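Local coordinates for carbohydrate binding protein, putative, cbp2D (PDB 7B21) that probably carries electrons through a covalently bound heme c, as the X183 cytochrome domain of a larger, putatively polysaccharide-binding protein, at residues Gly5-Gly10 against Ile82-Arg87. Residues are numbered along the deposited sequence; the frame is centred on the assembly and turned at random.
Sequences GDATRG and IEAFIR
Phe85 meets the first turn of helix 7-16 with its root rather than its tip. Its CB rests 3.6 Å from Ala7 O and almost as near Gly10 C. CG is still over that turn, 3.8 Å from Gly10 C, and there the ring divides: CD1 passes Ala7 O, while CD2 comes 3.7 Å from Gly10 O, both carbonyls approaching the ring obliquely. With CG of Phe85 anti to its backbone N (chi1 173°), the ring is sent past Gly10, where it meets the Trp14 ring with the planes about 60° apart and the Trp89 ring edge-to-face. Gly10 has no side chain, which lets the two backbones come close: Gly10 CA and Ile82 CA are 4.0 Å apart. This is the close approach of the N- and C-terminal helices characteristic of the cytochrome c fold. Beside Ala7, at the start of helix 7-16, Ala84 CB lies 3.6 Å from Ala7 N and 4.0 Å from Ala7 CB. Asp6 caps the helix start, its OD1 accepting from Arg9 N at 2.9 Å in a nearly straight bond (168°), while Asp81 takes Asp6 N and pairs with Arg9. Ile82 lays CG1 near Gly10 O and also touches the heme, linking the helix crossing to the cofactor pocket. No hydrogen bond joins the two segments, so the crossing depends on close apolar and backbone packing, with polar ties supplied alongside by Asp81.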
# COMPACT_ATOMS: atom_id res chain seq x y z
N GLY A 5 5.25 12.07 1.12
CA GLY A 5 5.63 10.65 1.31
C GLY A 5 7.06 10.39 0.93
O GLY A 5 7.56 10.95 -0.06
N ASP A 6 7.71 9.52 1.66
CA ASP A 6 9.09 9.10 1.38
C ASP A 6 9.08 7.63 0.97
O ASP A 6 8.77 6.77 1.79
CB ASP A 6 9.96 9.32 2.59
CG ASP A 6 11.41 9.02 2.29
OD1 ASP A 6 11.74 7.92 2.04
OD2 ASP A 6 12.17 9.92 2.31
N ALA A 7 9.38 7.37 -0.29
CA ALA A 7 9.31 6.01 -0.84
C ALA A 7 10.32 5.07 -0.17
O ALA A 7 10.03 3.87 -0.06
CB ALA A 7 9.56 6.04 -2.31
N THR A 8 11.45 5.59 0.22
CA THR A 8 12.48 4.75 0.84
C THR A 8 11.97 4.26 2.19
O THR A 8 12.04 3.06 2.54
CB THR A 8 13.82 5.51 0.94
OG1 THR A 8 14.20 5.89 -0.37
CG2 THR A 8 14.87 4.67 1.59
N ARG A 9 11.39 5.15 2.99
CA ARG A 9 10.76 4.72 4.24
C ARG A 9 9.56 3.81 3.98
O ARG A 9 9.34 2.82 4.71
CB ARG A 9 10.29 5.89 5.09
CG ARG A 9 11.43 6.75 5.59
CD ARG A 9 11.00 7.66 6.70
NE ARG A 9 9.85 8.43 6.36
CZ ARG A 9 9.68 9.69 6.63
NH1 ARG A 9 10.54 10.31 7.41
NH2 ARG A 9 8.62 10.30 6.10
N GLY A 10 8.79 4.12 2.96
CA GLY A 10 7.65 3.25 2.62
C GLY A 10 8.04 1.84 2.28
O GLY A 10 7.28 0.91 2.57
N ILE A 82 4.07 4.73 2.33
CA ILE A 82 3.84 3.52 1.54
C ILE A 82 3.22 3.90 0.19
O ILE A 82 3.58 3.27 -0.80
CB ILE A 82 3.00 2.50 2.33
CG1 ILE A 82 3.73 2.01 3.58
CG2 ILE A 82 2.69 1.32 1.42
CD1 ILE A 82 2.95 1.04 4.43
N GLU A 83 2.34 4.88 0.14
CA GLU A 83 1.86 5.38 -1.16
C GLU A 83 3.04 5.67 -2.08
O GLU A 83 3.07 5.26 -3.24
CB GLU A 83 0.98 6.60 -0.96
CG GLU A 83 0.61 7.31 -2.25
CD GLU A 83 -0.16 8.60 -1.99
OE1 GLU A 83 0.46 9.53 -1.41
OE2 GLU A 83 -1.35 8.68 -2.31
N ALA A 84 3.99 6.46 -1.56
CA ALA A 84 5.14 6.85 -2.40
C ALA A 84 5.89 5.59 -2.88
O ALA A 84 6.31 5.53 -4.05
CB ALA A 84 6.05 7.78 -1.63
N PHE A 85 6.08 4.63 -2.01
CA PHE A 85 6.74 3.39 -2.39
C PHE A 85 5.97 2.65 -3.50
O PHE A 85 6.58 2.26 -4.51
CB PHE A 85 6.91 2.50 -1.15
CG PHE A 85 7.44 1.12 -1.45
CD1 PHE A 85 8.65 0.94 -2.10
CD2 PHE A 85 6.78 -0.00 -1.03
CE1 PHE A 85 9.15 -0.33 -2.33
CE2 PHE A 85 7.27 -1.28 -1.25
CZ PHE A 85 8.47 -1.44 -1.89
N ILE A 86 4.69 2.47 -3.33
CA ILE A 86 3.88 1.77 -4.35
C ILE A 86 3.97 2.50 -5.69
O ILE A 86 4.05 1.84 -6.74
CB ILE A 86 2.43 1.65 -3.86
CG1 ILE A 86 2.34 0.70 -2.67
CG2 ILE A 86 1.53 1.21 -4.99
CD1 ILE A 86 1.02 0.74 -1.98
N ARG A 87 4.01 3.83 -5.68
CA ARG A 87 4.07 4.57 -6.97
C ARG A 87 5.43 4.43 -7.65
O ARG A 87 5.56 4.86 -8.80
CB ARG A 87 3.74 6.03 -6.73
CG ARG A 87 2.32 6.26 -6.26
CD ARG A 87 1.28 5.64 -7.12
NE ARG A 87 -0.02 6.20 -6.81
CZ ARG A 87 -1.14 5.83 -7.44
NH1 ARG A 87 -1.14 4.81 -8.30
NH2 ARG A 87 -2.27 6.47 -7.19